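Side-chain contacts in FERM, ARHGEF and pleckstrin domain-containing protein 2 (Mus musculus, PDB 6D2K), which activates RAC1 as a guanine nucleotide exchange factor and plays a role in semaphorin responses and actin remodelling; this chain is its FERM domain: residues E97-T100 with R101-A105; V12-L15 with D16-E20. All coordinates share one frame; numbering follows the deposited sequence.

Contact 1 (97-105) is the first turns of helix 98-113 in the central lobe of the FERM domain, and contact 2 (12-20) is the beta hairpin that opens its ubiquitin-like N-terminal lobe. Their centres lie about 15 Å apart, and the two meet directly. L15, at the hairpin turn, brings its CD1 to 3.6 Å from the backbone O of L103, while D16 CB packs 4.1 Å from Y102 OH. Both approaches are packing, so the hairpin end rests against the same helix whose N-terminal turns make up contact 1. Together they describe part of the seam between two FERM lobes; neither contains a ligand.

Contact 1: E97-T100 with R101-A105; sequences EEYT and RYLFA
Y99 and L103 meet one turn apart at the N-terminal end of helix 98-113, in the central lobe of the FERM domain. The leucine comes over a face of the tyrosine ring: its CG lies 4.3 Å from the Y99 ring centroid and 20° off the normal, a CH-pi contact. The branches divide the ring's far end, L103 CD1 reaching Y99 CE2 at 3.7 Å and CD2 lying nearer the hydroxyl. This approach depends on Y99 carrying CG anti to its N (chi1 -177°), which swings the ring forward along the helix. Y102 approaches the same ring obliquely at Y99 CE1, which lies 3.7 Å from Y102 CD2; the ring planes stand at 42°.

On another flank, R101 folds back toward the helix start. Its chain bends at chi3, laying one guanidinium face over the E97-E98 backbone, with R101 NH2 3.4 Å from E98 CA. The carboxylate of E98 is too distant for a salt bridge; instead one water accepts from R101 NH2 and donates to E98 OE1, lying in the guanidinium plane at its edge. R101 NH1 also makes a weak hydrogen bond to L95 O.

Successive i to i+4 backbone bonds, from R101 N to E97 O through F104 N to T100 O, fix the spacing of these side chains. E97 is the N-cap residue, and E45 of the N-terminal lobe accepts hydrogen bonds from both E97 N and T100 OG1, tying the helix start to that lobe. F49 from the same lobe packs on T100 and L103. Alongside T100, F104 turns a ring edge toward the backbone, bringing its CD2 to 3.4 Å from T100 O, in the ring plane.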
ATOM      1  N   GLU A  97       3.286 -14.199 -11.652  1.00 20.46           N
ATOM      2  CA  GLU A  97       2.681 -15.332 -10.960  1.00 19.19           C
ATOM      3  C   GLU A  97       1.257 -15.063 -10.537  1.00 20.43           C
ATOM      4  O   GLU A  97       0.941 -13.966 -10.060  1.00 15.87           O
ATOM      5  CB  GLU A  97       3.489 -15.692  -9.712  1.00 20.96           C
ATOM      6  CG  GLU A  97       4.895 -16.152 -10.004  1.00 22.21           C
ATOM      7  CD  GLU A  97       4.926 -17.500 -10.693  1.00 29.24           C
ATOM      8  OE1 GLU A  97       5.978 -17.845 -11.265  1.00 33.58           O
ATOM      9  OE2 GLU A  97       3.897 -18.211 -10.668  1.00 29.21           O
ATOM     10  N   GLU A  98       0.412 -16.080 -10.683  1.00 16.19           N
ATOM     11  CA  GLU A  98      -0.949 -16.037 -10.177  1.00 16.96           C
ATOM     12  C   GLU A  98      -0.931 -15.696  -8.681  1.00 15.41           C
ATOM     13  O   GLU A  98      -1.762 -14.932  -8.209  1.00 15.02           O
ATOM     14  CB  GLU A  98      -1.669 -17.371 -10.447  1.00 18.83           C
ATOM     15  CG  GLU A  98      -3.113 -17.422  -9.957  1.00 18.16           C
ATOM     16  CD  GLU A  98      -3.858 -18.675 -10.410  1.00 22.83           C
ATOM     17  OE1 GLU A  98      -3.884 -18.935 -11.636  1.00 27.05           O
ATOM     18  OE2 GLU A  98      -4.439 -19.373  -9.545  1.00 20.94           O
ATOM     19  N   TYR A  99       0.034 -16.235  -7.946  1.00 16.60           N
ATOM     20  CA  TYR A  99       0.079 -15.987  -6.505  1.00 19.12           C
ATOM     21  C   TYR A  99       0.284 -14.502  -6.192  1.00 17.39           C
ATOM     22  O   TYR A  99      -0.327 -13.967  -5.267  1.00 15.48           O
ATOM     23  CB  TYR A  99       1.162 -16.832  -5.828  1.00 18.99           C
ATOM     24  CG  TYR A  99       1.202 -16.656  -4.332  1.00 17.63           C
ATOM     25  CD1 TYR A  99       0.147 -17.089  -3.546  1.00 18.13           C
ATOM     26  CD2 TYR A  99       2.288 -16.060  -3.716  1.00 19.09           C
ATOM     27  CE1 TYR A  99       0.168 -16.929  -2.179  1.00 23.69           C
ATOM     28  CE2 TYR A  99       2.323 -15.903  -2.345  1.00 21.16           C
ATOM     29  CZ  TYR A  99       1.259 -16.326  -1.594  1.00 20.23           C
ATOM     30  OH  TYR A  99       1.296 -16.168  -0.233  1.00 23.17           O
ATOM     31  N   THR A 100       1.127 -13.839  -6.967  1.00 14.17           N
ATOM     32  CA  THR A 100       1.379 -12.414  -6.743  1.00 13.73           C
ATOM     33  C   THR A 100       0.096 -11.649  -7.044  1.00 14.31           C
ATOM     34  O   THR A 100      -0.254 -10.704  -6.337  1.00 13.12           O
ATOM     35  CB  THR A 100       2.493 -11.865  -7.646  1.00 14.91           C
ATOM     36  OG1 THR A 100       3.593 -12.778  -7.669  1.00 17.14           O
ATOM     37  CG2 THR A 100       2.989 -10.510  -7.129  1.00 17.09           C
ATOM     38  N   ARG A 101      -0.605 -12.031  -8.111  1.00 12.60           N
ATOM     39  CA  ARG A 101      -1.833 -11.322  -8.446  1.00 11.33           C
ATOM     40  C   ARG A 101      -2.884 -11.512  -7.362  1.00 13.58           C
ATOM     41  O   ARG A 101      -3.676 -10.603  -7.086  1.00 13.53           O
ATOM     42  CB  ARG A 101      -2.367 -11.807  -9.797  1.00 11.74           C
ATOM     43  CG  ARG A 101      -1.401 -11.506 -10.939  1.00 14.35           C
ATOM     44  CD  ARG A 101      -2.050 -11.746 -12.299  1.00 14.88           C
ATOM     45  NE  ARG A 101      -2.316 -13.156 -12.587  1.00 14.86           N
ATOM     46  CZ  ARG A 101      -1.442 -13.999 -13.130  1.00 17.36           C
ATOM     47  NH1 ARG A 101      -0.215 -13.597 -13.432  1.00 16.52           N
ATOM     48  NH2 ARG A 101      -1.799 -15.258 -13.372  1.00 19.90           N
ATOM     49  N   TYR A 102      -2.908 -12.713  -6.789  1.00 12.01           N
ATOM     50  CA  TYR A 102      -3.753 -13.026  -5.633  1.00 10.97           C
ATOM     51  C   TYR A 102      -3.431 -12.087  -4.460  1.00 12.19           C
ATOM     52  O   TYR A 102      -4.331 -11.479  -3.886  1.00 12.21           O
ATOM     53  CB  TYR A 102      -3.572 -14.495  -5.238  1.00 13.48           C
ATOM     54  CG  TYR A 102      -4.039 -14.858  -3.848  1.00 13.14           C
ATOM     55  CD1 TYR A 102      -5.379 -14.761  -3.484  1.00 14.04           C
ATOM     56  CD2 TYR A 102      -3.134 -15.320  -2.901  1.00 15.83           C
ATOM     57  CE1 TYR A 102      -5.798 -15.106  -2.206  1.00 13.15           C
ATOM     58  CE2 TYR A 102      -3.545 -15.680  -1.623  1.00 14.76           C
ATOM     59  CZ  TYR A 102      -4.879 -15.574  -1.283  1.00 14.60           C
ATOM     60  OH  TYR A 102      -5.298 -15.928  -0.021  1.00 17.41           O
ATOM     61  N   LEU A 103      -2.153 -11.949  -4.123  1.00 12.06           N
ATOM     62  CA  LEU A 103      -1.786 -11.028  -3.036  1.00 11.81           C
ATOM     63  C   LEU A 103      -2.170  -9.582  -3.345  1.00 11.27           C
ATOM     64  O   LEU A 103      -2.619  -8.858  -2.458  1.00 11.70           O
ATOM     65  CB  LEU A 103      -0.300 -11.130  -2.698  1.00 11.43           C
ATOM     66  CG  LEU A 103       0.136 -12.470  -2.093  1.00 14.31           C
ATOM     67  CD1 LEU A 103       1.573 -12.341  -1.608  1.00 15.74           C
ATOM     68  CD2 LEU A 103      -0.795 -12.936  -0.969  1.00 16.09           C
ATOM     69  N   PHE A 104      -2.016  -9.158  -4.601  1.00 11.43           N
ATOM     70  CA  PHE A 104      -2.423  -7.797  -4.958  1.00  9.56           C
ATOM     71  C   PHE A 104      -3.933  -7.602  -4.804  1.00  9.75           C
ATOM     72  O   PHE A 104      -4.377  -6.551  -4.352  1.00 11.07           O
ATOM     73  CB  PHE A 104      -1.977  -7.425  -6.384  1.00 10.91           C
ATOM     74  CG  PHE A 104      -0.659  -6.689  -6.435  1.00 11.16           C
ATOM     75  CD1 PHE A 104      -0.629  -5.327  -6.703  1.00 10.49           C
ATOM     76  CD2 PHE A 104       0.543  -7.350  -6.223  1.00 13.02           C
ATOM     77  CE1 PHE A 104       0.571  -4.630  -6.743  1.00 11.80           C
ATOM     78  CE2 PHE A 104       1.761  -6.655  -6.269  1.00 15.70           C
ATOM     79  CZ  PHE A 104       1.772  -5.291  -6.531  1.00 13.07           C
ATOM     80  N   ALA A 105      -4.725  -8.593  -5.190  1.00 10.62           N
ATOM     81  CA  ALA A 105      -6.168  -8.482  -4.996  1.00  8.95           C
ATOM     82  C   ALA A 105      -6.514  -8.350  -3.511  1.00 11.10           C
ATOM     83  O   ALA A 105      -7.416  -7.572  -3.150  1.00 11.41           O
ATOM     84  CB  ALA A 105      -6.900  -9.683  -5.617  1.00 13.54           C
TER
HETATM   85  O   HOH W   1      -3.978 -16.849 -13.528  1.00 22.99           O

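Contact 2: V12-L15 with D16-E20; sequences VKLL and DSTVE
D16 OD2 is gripped twice by T18, whose own side chain lies against L14. The T18 hydroxyl donates from OG1 to D16 OD2 at 2.6 Å, on the syn side, and T18 N reaches the same oxygen at 3.0 Å from above the carboxylate plane, closing an Asx turn. D16 holds CG between its N and carbonyl carbon (chi1 61°), which aims the carboxylate forward at T18.

L14 crosses T18 obliquely: its CD1 touches T18 OG1 at 3.5 Å and also nears E20 CG, while H40 and L41 of helix 30-41 pack on the leucine from outside the hairpin. With only an alanine here, T18 OG1 and E20 CG are likely to lose the cover of the leucine's CD1, and a gap would probably open beside H40 and L41.

Backbone bonds join the two arms. L14 N donates to T18 O at 2.8 Å, almost straight at 174°, and V12 and E20 exchange two N-H...O bonds as an antiparallel hydrogen-bonded pair. K13, on the sheet face it shares with V19 and not the one of V12 and E20, runs extended until a bend at chi4 lets NZ make a weak bond to S17 O, 3.3 Å long. S17 N to L14 O closes a type I turn from L14 to S17. Strands 8-13 and 19-24 thus form the opening beta hairpin of the ubiquitin-like fold.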
ATOM      1  N   VAL A  12       3.483 -11.504  12.453  1.00 15.43           N
ATOM      2  CA  VAL A  12       3.335 -10.926  11.119  1.00 15.74           C
ATOM      3  C   VAL A  12       1.934 -11.180  10.607  1.00 14.94           C
ATOM      4  O   VAL A  12       1.549 -12.325  10.396  1.00 19.20           O
ATOM      5  CB  VAL A  12       4.390 -11.448  10.127  1.00 15.73           C
ATOM      6  CG1 VAL A  12       4.105 -10.906   8.715  1.00 16.95           C
ATOM      7  CG2 VAL A  12       5.777 -11.016  10.580  1.00 17.43           C
ATOM      8  N   LYS A  13       1.164 -10.108  10.453  1.00 16.14           N
ATOM      9  CA  LYS A  13      -0.193 -10.220   9.934  1.00 17.17           C
ATOM     10  C   LYS A  13      -0.115 -10.260   8.419  1.00 18.51           C
ATOM     11  O   LYS A  13       0.380  -9.333   7.800  1.00 16.86           O
ATOM     12  CB  LYS A  13      -1.054  -9.049  10.406  1.00 19.17           C
ATOM     13  CG  LYS A  13      -2.525  -9.167  10.006  1.00 30.13           C
ATOM     14  CD  LYS A  13      -3.355  -8.021  10.581  1.00 37.21           C
ATOM     15  CE  LYS A  13      -4.852  -8.283  10.417  1.00 39.07           C
ATOM     16  NZ  LYS A  13      -5.295  -9.485  11.184  1.00 46.69           N
ATOM     17  N   LEU A  14      -0.605 -11.347   7.829  1.00 14.44           N
ATOM     18  CA  LEU A  14      -0.500 -11.569   6.390  1.00 17.92           C
ATOM     19  C   LEU A  14      -1.686 -10.930   5.685  1.00 17.29           C
ATOM     20  O   LEU A  14      -2.582 -10.415   6.338  1.00 17.92           O
ATOM     21  CB  LEU A  14      -0.413 -13.070   6.108  1.00 22.92           C
ATOM     22  CG  LEU A  14       0.808 -13.732   6.767  1.00 22.08           C
ATOM     23  CD1 LEU A  14       0.784 -15.238   6.621  1.00 26.84           C
ATOM     24  CD2 LEU A  14       2.103 -13.158   6.199  1.00 20.93           C
ATOM     25  N   LEU A  15      -1.682 -10.940   4.352  1.00 16.57           N
ATOM     26  CA  LEU A  15      -2.701 -10.222   3.588  1.00 18.80           C
ATOM     27  C   LEU A  15      -4.086 -10.891   3.648  1.00 23.11           C
ATOM     28  O   LEU A  15      -5.108 -10.239   3.419  1.00 24.55           O
ATOM     29  CB  LEU A  15      -2.248 -10.026   2.140  1.00 15.86           C
ATOM     30  CG  LEU A  15      -1.435  -8.748   1.904  1.00 14.05           C
ATOM     31  CD1 LEU A  15      -0.709  -8.797   0.565  1.00 15.47           C
ATOM     32  CD2 LEU A  15      -2.346  -7.519   1.996  1.00 13.36           C
ATOM     33  N   ASP A  16      -4.113 -12.177   3.971  1.00 22.16           N
ATOM     34  CA  ASP A  16      -5.382 -12.875   4.202  1.00 28.72           C
ATOM     35  C   ASP A  16      -5.858 -12.770   5.664  1.00 28.86           C
ATOM     36  O   ASP A  16      -6.847 -13.402   6.058  1.00 33.64           O
ATOM     37  CB  ASP A  16      -5.284 -14.338   3.752  1.00 30.41           C
ATOM     38  CG  ASP A  16      -4.221 -15.114   4.512  1.00 33.50           C
ATOM     39  OD1 ASP A  16      -3.899 -16.258   4.119  1.00 31.15           O
ATOM     40  OD2 ASP A  16      -3.710 -14.573   5.508  1.00 23.54           O
ATOM     41  N   SER A  17      -5.141 -11.978   6.460  1.00 27.00           N
ATOM     42  CA  SER A  17      -5.500 -11.691   7.851  1.00 30.27           C
ATOM     43  C   SER A  17      -5.060 -12.769   8.846  1.00 29.26           C
ATOM     44  O   SER A  17      -5.213 -12.603  10.053  1.00 30.85           O
ATOM     45  CB  SER A  17      -6.996 -11.395   8.001  1.00 37.74           C
ATOM     46  OG  SER A  17      -7.237  -9.999   8.008  1.00 42.20           O
ATOM     47  N   THR A  18      -4.507 -13.864   8.340  1.00 23.95           N
ATOM     48  CA  THR A  18      -3.877 -14.841   9.217  1.00 24.64           C
ATOM     49  C   THR A  18      -2.605 -14.250   9.825  1.00 24.65           C
ATOM     50  O   THR A  18      -2.032 -13.302   9.286  1.00 21.26           O
ATOM     51  CB  THR A  18      -3.529 -16.137   8.483  1.00 24.53           C
ATOM     52  OG1 THR A  18      -2.594 -15.877   7.428  1.00 24.87           O
ATOM     53  CG2 THR A  18      -4.783 -16.759   7.897  1.00 26.53           C
ATOM     54  N   VAL A  19      -2.176 -14.810  10.951  1.00 20.10           N
ATOM     55  CA  VAL A  19      -0.984 -14.320  11.641  1.00 20.82           C
ATOM     56  C   VAL A  19       0.038 -15.443  11.741  1.00 22.92           C
ATOM     57  O   VAL A  19      -0.303 -16.578  12.101  1.00 24.78           O
ATOM     58  CB  VAL A  19      -1.325 -13.780  13.042  1.00 22.08           C
ATOM     59  CG1 VAL A  19      -0.065 -13.313  13.777  1.00 21.78           C
ATOM     60  CG2 VAL A  19      -2.330 -12.638  12.948  1.00 25.87           C
ATOM     61  N   GLU A  20       1.283 -15.137  11.388  1.00 21.22           N
ATOM     62  CA  GLU A  20       2.380 -16.081  11.517  1.00 18.58           C
ATOM     63  C   GLU A  20       3.411 -15.505  12.476  1.00 21.36           C
ATOM     64  O   GLU A  20       3.645 -14.302  12.478  1.00 19.95           O
ATOM     65  CB  GLU A  20       3.012 -16.391  10.161  1.00 22.91           C
ATOM     66  CG  GLU A  20       2.443 -17.622   9.467  1.00 33.70           C
ATOM     67  CD  GLU A  20       2.751 -18.916  10.216  1.00 33.87           C
ATOM     68  OE1 GLU A  20       1.946 -19.290  11.088  1.00 37.29           O
ATOM     69  OE2 GLU A  20       3.801 -19.546   9.947  1.00 40.52           O
TER